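Local coordinates for protein lysozyme, putative (Bacillus anthracis, PDB 2WAG) that probably cleaves bacterial cell-wall peptidoglycan as a family GH25 lysozyme, by a proposed neighbouring-group mechanism that retains the anomeric configuration, at residues Trp60-Ala63 with Asn64-Ser67; Arg31-Glu34 with Lys35-Met38; Val19-Ala22 with Ser23-Asp27. One frame throughout, in Å; residues are numbered along the deposited sequence.

Contact 1: Trp60-Ala63 with Asn64-Ser67; sequences WTNA and NKTS
From Trp-60 onward the backbone runs out the last turn of helix 56-64, with Asn-64 N bonded to Trp-60 O at 3.1 Å and Lys-65 N to Asn-62 O at 3.2 Å, a tightening of the helix in the β-α-β unit that joins strands 40-47 and 69-75 of the GH25 barrel. Lys-65 N also makes a weaker, more bent bond to Thr-61 O, so its N-H is shared between two successive carbonyls. One turn apart, the side chains pair along the helix flank. The amide end of Asn-64 lies over the centre of one face of the Trp-60 indole, the two planes 63° apart; Trp-60 directs its ring there with CG opposite its own backbone N (chi1 -179°). Ala-63 packs on Val-70 of strand 69-75 and on Trp-30 of helix 30-34, while the Trp-60 ring meets that of Phe-56. On the exposed flank the extended chain of Lys-65 runs alongside Thr-61, CE 3.9 Å from Thr-61 CG2, and Thr-61 OG1 turns back to Ser-57 O. The exit is secured by Thr-66, which grips one carbonyl twice: Thr-66 N bonds to Ala-63 O at 3.1 Å, and Thr-66 OG1 approaches Ala-63 O within the carbonyl plane at 2.7 Å.

Contact 2: Arg31-Glu34 with Lys35-Met38; sequences RELE and KQNM
Leu-33 and Met-38 meet across a local contact at the C-terminal end of helix 30-34, where the chain leaves the helix and heads into strand 40-47 of the barrel. Backbone bonds carry most of it. Lys-35 N still makes a helical bond to Arg-31 O, at 3.0 Å, but Gln-36 N reaches back only three residues, to Leu-33 O. Then the chain reverses: Asn-37 adopts a positive phi (62°), its N bonds to Glu-34 O at 3.1 Å, and Met-38 N makes a weak bond to Leu-33 O. Together these two bonds, the inner nested in the outer, define a Schellman motif, built over a type I turn from Glu-34 to Asn-37. The apolar pairing that often accompanies the motif is present as well, since Leu-33 CB stands 4.2 Å from Met-38 CG, on the buried side where Met-38 packs against Val-19 of strand 17-21. A water joins Glu-34 O to Met-38 O. On the outer flank the extended Gln-36 chain, CG anti to the carbonyl carbon (chi1 -68°), runs back along the helix end; NE2 donates to Glu-32 O, which lies near the amide plane, at 3.1 Å and from above the carbonyl plane, while OE1 takes the N-H of Ser-192. Glu-32 bends at chi2 (67°), which brings OE1 near the extended Lys-35 chain, though OE1 and Lys-35 NZ remain 4.5 Å apart, too far for a salt bridge; two waters bridge them, one weakly held by NZ. Glu-32 OE2 is bonded by Tyr-194 N.

Contact 3: Val19-Ala22 with Ser23-Asp27; sequences VDVA and SYQGD
Ala-22 and Gln-25 grip each other by two hydrogen bonds, and this pair is the tight, buried part of the contact. Gln-25 N bonds to Ala-22 O at 3.1 Å. In return Gln-25 OE1 takes the N-H of Ala-22 at 3.0 Å, nearly straight (161°) and in the plane of the side-chain carbonyl. The bend at chi2 of Gln-25 (59°) is what turns the amide back toward the end of the strand and brings OE1 to that N-H. Val-21 CG1 adds an apolar touch, 4.2 Å from Gln-25 CG. The rest of the amide is held too: Gln-25 NE2 donates to Tyr-200 O and to the Tyr-200 hydroxyl of the second subunit. Here strand 17-21 ends and passes through Ala-22 into a 3-10 turn over residues 23-25, with Gly-26 N bonded to Ser-23 O at 2.9 Å. The Gln-25 side chain thus accepts the N-H of the residue just before the 3-10 turn. The pair lies at the C-terminal end of a barrel strand, the end at which enzymes of this fold carry their active sites. The side facing the second subunit is looser. Within the contact it has just the touch of Tyr-24 CD2 on Ala-22 CB, at 4.0 Å, and Ser-23 OG lies 3.4 Å above the plane of the Tyr-24 ring, offset toward the rim. Arg-188 of the second subunit makes a cation-pi contact with the same ring. A water donates to both Ala-22 O and Gly-26 O, at 2.8 Å each.

How the contacts relate
Read from the N terminus, the three contacts come in series, none nested in or crossing another. Contact 3 turns the chain as strand 17-21 ends and the loop toward helix 30-34 begins; contact 2 closes that helix and redirects the chain into strand 40-47; contact 1 does the same for helix 56-64 ahead of strand 69-75. Two of them thus mark helix ends, and the third a strand end. Contact 2 is the middle piece: Leu-33 CD1 packs 4.2 Å from Val-19 CG2, linking it to contact 3, while Glu-34 reaches Thr-66 and, by a probable hydrogen bond, Ser-67 of contact 1. Contacts 1 and 3 do not touch each other.

Contact 1: Trp60-Ala63 with Asn64-Ser67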
loop_
_atom_site.group_PDB
_atom_site.type_symbol
_atom_site.label_atom_id
_atom_site.label_comp_id
_atom_site.label_asym_id
_atom_site.label_seq_id
_atom_site.Cartn_x
_atom_site.Cartn_y
_atom_site.Cartn_z
ATOM N N TRP A 60 9.092 18.910 -9.914
ATOM C CA TRP A 60 8.331 20.100 -10.276
ATOM C C TRP A 60 8.831 20.683 -11.591
ATOM O O TRP A 60 8.048 20.975 -12.495
ATOM C CB TRP A 60 8.449 21.130 -9.153
ATOM C CG TRP A 60 7.700 22.405 -9.388
ATOM C CD1 TRP A 60 8.220 23.585 -9.823
ATOM C CD2 TRP A 60 6.304 22.637 -9.161
ATOM N NE1 TRP A 60 7.237 24.536 -9.899
ATOM C CE2 TRP A 60 6.049 23.989 -9.488
ATOM C CE3 TRP A 60 5.244 21.836 -8.723
ATOM C CZ2 TRP A 60 4.773 24.558 -9.399
ATOM C CZ3 TRP A 60 3.973 22.401 -8.623
ATOM C CH2 TRP A 60 3.748 23.751 -8.961
ATOM N N THR A 61 10.141 20.828 -11.705
ATOM C CA THR A 61 10.707 21.393 -12.922
ATOM C C THR A 61 10.373 20.497 -14.118
ATOM O O THR A 61 9.904 20.966 -15.156
ATOM C CB THR A 61 12.221 21.517 -12.791
ATOM O OG1 THR A 61 12.517 22.436 -11.730
ATOM C CG2 THR A 61 12.826 22.012 -14.103
ATOM N N ASN A 62 10.598 19.198 -13.983
ATOM C CA ASN A 62 10.453 18.329 -15.153
ATOM C C ASN A 62 8.994 18.150 -15.542
ATOM O O ASN A 62 8.653 18.150 -16.735
ATOM C CB ASN A 62 11.113 16.973 -14.924
ATOM C CG ASN A 62 12.632 17.075 -14.844
ATOM O OD1 ASN A 62 13.206 18.078 -15.273
ATOM N ND2 ASN A 62 13.287 16.045 -14.306
ATOM N N ALA A 63 8.110 18.013 -14.554
ATOM C CA ALA A 63 6.708 17.816 -14.896
ATOM C C ALA A 63 6.145 19.061 -15.571
ATOM O O ALA A 63 5.348 18.981 -16.490
ATOM C CB ALA A 63 5.896 17.452 -13.654
ATOM N N ASN A 64 6.590 20.230 -15.128
ATOM C CA ASN A 64 6.087 21.482 -15.689
ATOM C C ASN A 64 6.568 21.747 -17.111
ATOM O O ASN A 64 5.997 22.601 -17.788
ATOM C CB ASN A 64 6.382 22.679 -14.764
ATOM C CG ASN A 64 5.376 22.784 -13.635
ATOM O OD1 ASN A 64 5.682 22.486 -12.466
ATOM N ND2 ASN A 64 4.181 23.166 -13.965
ATOM N N LYS A 65 7.591 21.020 -17.558
ATOM C CA LYS A 65 8.031 21.124 -18.968
ATOM C C LYS A 65 7.067 20.424 -19.920
ATOM O O LYS A 65 7.096 20.666 -21.132
ATOM C CB LYS A 65 9.443 20.567 -19.161
ATOM C CG LYS A 65 10.528 21.435 -18.551
ATOM C CD LYS A 65 11.901 20.794 -18.655
ATOM C CE LYS A 65 12.939 21.656 -17.939
ATOM N NZ LYS A 65 14.344 21.269 -18.238
ATOM N N THR A 66 6.244 19.525 -19.386
ATOM C CA THR A 66 5.257 18.817 -20.198
ATOM C C THR A 66 3.984 19.653 -20.316
ATOM O O THR A 66 3.904 20.766 -19.767
ATOM C CB THR A 66 4.892 17.429 -19.587
ATOM O OG1 THR A 66 4.034 17.602 -18.453
ATOM C CG2 THR A 66 6.147 16.615 -19.197
ATOM N N SER A 67 2.971 19.098 -20.972
ATOM C CA SER A 67 1.648 19.701 -21.099
ATOM C C SER A 67 0.716 19.324 -19.942
ATOM O O SER A 67 -0.444 19.712 -19.941
ATOM C CB SER A 67 1.007 19.256 -22.423
ATOM O OG SER A 67 0.695 17.871 -22.392
#

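Contact 2: Arg31-Glu34 with Lys35-Met38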
loop_
_atom_site.group_PDB
_atom_site.type_symbol
_atom_site.label_atom_id
_atom_site.label_comp_id
_atom_site.label_asym_id
_atom_site.label_seq_id
_atom_site.Cartn_x
_atom_site.Cartn_y
_atom_site.Cartn_z
ATOM N N ARG A 31 8.012 12.850 -19.548
ATOM C CA ARG A 31 7.551 12.794 -20.931
ATOM C C ARG A 31 6.890 11.446 -21.240
ATOM O O ARG A 31 5.925 11.374 -22.001
ATOM C CB ARG A 31 8.690 13.101 -21.912
ATOM C CG ARG A 31 10.095 12.769 -21.412
ATOM C CD ARG A 31 10.732 13.896 -20.560
ATOM N NE ARG A 31 10.819 13.568 -19.137
ATOM C CZ ARG A 31 11.519 14.257 -18.226
ATOM N NH1 ARG A 31 12.165 15.369 -18.564
ATOM N NH2 ARG A 31 11.512 13.868 -16.962
ATOM N N GLU A 32 7.401 10.376 -20.642
ATOM C CA GLU A 32 6.813 9.066 -20.838
ATOM C C GLU A 32 5.444 8.937 -20.182
ATOM O O GLU A 32 4.525 8.315 -20.741
ATOM C CB GLU A 32 7.755 7.967 -20.358
ATOM C CG GLU A 32 7.410 6.609 -20.941
ATOM C CD GLU A 32 7.620 6.503 -22.462
ATOM O OE1 GLU A 32 8.248 7.379 -23.080
ATOM O OE2 GLU A 32 7.132 5.519 -23.053
ATOM N N LEU A 33 5.274 9.541 -19.002
ATOM C CA LEU A 33 3.932 9.570 -18.393
ATOM C C LEU A 33 2.953 10.361 -19.245
ATOM O O LEU A 33 1.784 9.972 -19.413
ATOM C CB LEU A 33 3.950 10.116 -16.956
ATOM C CG LEU A 33 4.629 9.230 -15.911
ATOM C CD1 LEU A 33 4.688 9.950 -14.552
ATOM C CD2 LEU A 33 3.919 7.887 -15.778
ATOM N N GLU A 34 3.416 11.491 -19.768
ATOM C CA GLU A 34 2.574 12.301 -20.634
ATOM C C GLU A 34 2.091 11.485 -21.849
ATOM O O GLU A 34 0.938 11.579 -22.251
ATOM C CB GLU A 34 3.341 13.548 -21.070
ATOM C CG GLU A 34 2.586 14.441 -22.027
ATOM C CD GLU A 34 3.351 15.691 -22.368
ATOM O OE1 GLU A 34 4.564 15.624 -22.626
ATOM O OE2 GLU A 34 2.718 16.762 -22.351
ATOM N N LYS A 35 2.988 10.663 -22.392
ATOM C CA LYS A 35 2.667 9.776 -23.516
ATOM C C LYS A 35 1.669 8.672 -23.205
ATOM O O LYS A 35 1.154 8.056 -24.125
ATOM C CB LYS A 35 3.950 9.187 -24.084
ATOM C CG LYS A 35 4.741 10.208 -24.868
ATOM C CD LYS A 35 6.040 9.628 -25.377
ATOM C CE LYS A 35 6.828 10.699 -26.102
ATOM N NZ LYS A 35 8.179 10.207 -26.539
ATOM N N GLN A 36 1.362 8.463 -21.925
ATOM C CA GLN A 36 0.355 7.505 -21.510
ATOM C C GLN A 36 -0.946 8.151 -21.128
ATOM O O GLN A 36 -1.716 7.571 -20.408
ATOM C CB GLN A 36 0.875 6.671 -20.359
ATOM C CG GLN A 36 2.003 5.781 -20.854
ATOM C CD GLN A 36 2.694 5.129 -19.740
ATOM O OE1 GLN A 36 2.168 4.191 -19.154
ATOM N NE2 GLN A 36 3.880 5.606 -19.419
ATOM N N ASN A 37 -1.178 9.356 -21.632
ATOM C CA ASN A 37 -2.385 10.122 -21.401
ATOM C C ASN A 37 -2.566 10.462 -19.935
ATOM O O ASN A 37 -3.673 10.579 -19.477
ATOM C CB ASN A 37 -3.634 9.413 -21.946
ATOM C CG ASN A 37 -4.794 10.371 -22.162
ATOM O OD1 ASN A 37 -4.573 11.536 -22.426
ATOM N ND2 ASN A 37 -5.994 9.908 -21.960
ATOM N N MET A 38 -1.491 10.599 -19.196
ATOM C CA MET A 38 -1.613 11.170 -17.850
ATOM C C MET A 38 -1.786 12.675 -18.007
ATOM O O MET A 38 -0.922 13.354 -18.586
ATOM C CB MET A 38 -0.378 10.870 -17.016
ATOM C CG MET A 38 -0.132 9.376 -16.824
ATOM S SD MET A 38 -1.455 8.573 -15.882
ATOM C CE MET A 38 -0.812 6.902 -15.908
HETATM O O HOH W 1 9.200 9.484 -23.900
HETATM O O HOH W 2 9.496 7.249 -25.638
HETATM O O HOH W 3 -0.913 13.516 -21.372
#

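Contact 3: Val19-Ala22 with Ser23-Asp27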
loop_
_atom_site.group_PDB
_atom_site.type_symbol
_atom_site.label_atom_id
_atom_site.label_comp_id
_atom_site.label_asym_id
_atom_site.label_seq_id
_atom_site.Cartn_x
_atom_site.Cartn_y
_atom_site.Cartn_z
ATOM N N VAL A 19 -1.319 11.150 -11.973
ATOM C CA VAL A 19 -0.514 10.490 -10.964
ATOM C C VAL A 19 -0.257 11.366 -9.753
ATOM O O VAL A 19 -0.445 12.524 -9.811
ATOM C CB VAL A 19 0.897 10.104 -11.551
ATOM C CG1 VAL A 19 0.759 9.272 -12.833
ATOM C CG2 VAL A 19 1.775 11.369 -11.811
ATOM N N ASP A 20 0.166 10.719 -8.666
ATOM C CA ASP A 20 0.777 11.459 -7.562
ATOM C C ASP A 20 2.036 10.706 -7.198
ATOM O O ASP A 20 2.044 9.478 -7.263
ATOM C CB ASP A 20 -0.167 11.681 -6.362
ATOM C CG ASP A 20 -0.558 10.417 -5.685
ATOM O OD1 ASP A 20 -1.602 9.891 -6.060
ATOM O OD2 ASP A 20 0.166 9.964 -4.786
ATOM N N VAL A 21 3.095 11.443 -6.891
ATOM C CA VAL A 21 4.393 10.845 -6.634
ATOM C C VAL A 21 5.118 11.541 -5.498
ATOM O O VAL A 21 4.843 12.712 -5.185
ATOM C CB VAL A 21 5.323 10.888 -7.891
ATOM C CG1 VAL A 21 4.678 10.181 -9.076
ATOM C CG2 VAL A 21 5.718 12.321 -8.233
ATOM N N ALA A 22 6.064 10.812 -4.913
ATOM C CA ALA A 22 7.016 11.338 -3.942
ATOM C C ALA A 22 8.376 10.773 -4.315
ATOM O O ALA A 22 8.519 10.080 -5.344
ATOM C CB ALA A 22 6.617 10.932 -2.522
ATOM N N SER A 23 9.386 11.043 -3.493
ATOM C CA SER A 23 10.724 10.579 -3.845
ATOM C C SER A 23 10.801 9.061 -3.978
ATOM O O SER A 23 11.646 8.562 -4.713
ATOM C CB SER A 23 11.751 11.066 -2.820
ATOM O OG SER A 23 11.464 10.530 -1.541
ATOM N N TYR A 24 9.913 8.337 -3.288
ATOM C CA TYR A 24 9.946 6.858 -3.276
ATOM C C TYR A 24 9.668 6.277 -4.646
ATOM O O TYR A 24 9.967 5.115 -4.871
ATOM C CB TYR A 24 9.003 6.298 -2.172
ATOM C CG TYR A 24 9.232 7.121 -0.935
ATOM C CD1 TYR A 24 10.502 7.167 -0.341
ATOM C CD2 TYR A 24 8.264 7.985 -0.465
ATOM C CE1 TYR A 24 10.759 8.005 0.718
ATOM C CE2 TYR A 24 8.517 8.816 0.604
ATOM C CZ TYR A 24 9.765 8.834 1.176
ATOM O OH TYR A 24 10.005 9.700 2.218
ATOM N N GLN A 25 9.077 7.063 -5.547
ATOM C CA GLN A 25 8.848 6.621 -6.918
ATOM C C GLN A 25 10.109 6.741 -7.785
ATOM O O GLN A 25 10.086 6.384 -8.966
ATOM C CB GLN A 25 7.665 7.377 -7.551
ATOM C CG GLN A 25 6.314 6.800 -7.159
ATOM C CD GLN A 25 6.084 6.800 -5.661
ATOM O OE1 GLN A 25 6.145 7.856 -5.006
ATOM N NE2 GLN A 25 5.849 5.606 -5.086
ATOM N N GLY A 26 11.192 7.282 -7.224
ATOM C CA GLY A 26 12.475 7.316 -7.941
ATOM C C GLY A 26 12.495 8.331 -9.069
ATOM O O GLY A 26 11.798 9.348 -9.026
ATOM N N ASP A 27 13.331 8.065 -10.065
ATOM C CA ASP A 27 13.522 8.942 -11.213
ATOM C C ASP A 27 12.358 8.761 -12.186
ATOM O O ASP A 27 12.196 7.700 -12.785
ATOM C CB ASP A 27 14.850 8.571 -11.890
ATOM C CG ASP A 27 15.320 9.612 -12.889
ATOM O OD1 ASP A 27 14.684 10.674 -13.026
ATOM O OD2 ASP A 27 16.358 9.368 -13.543
HETATM O O HOH W 4 9.990 10.926 -7.553
#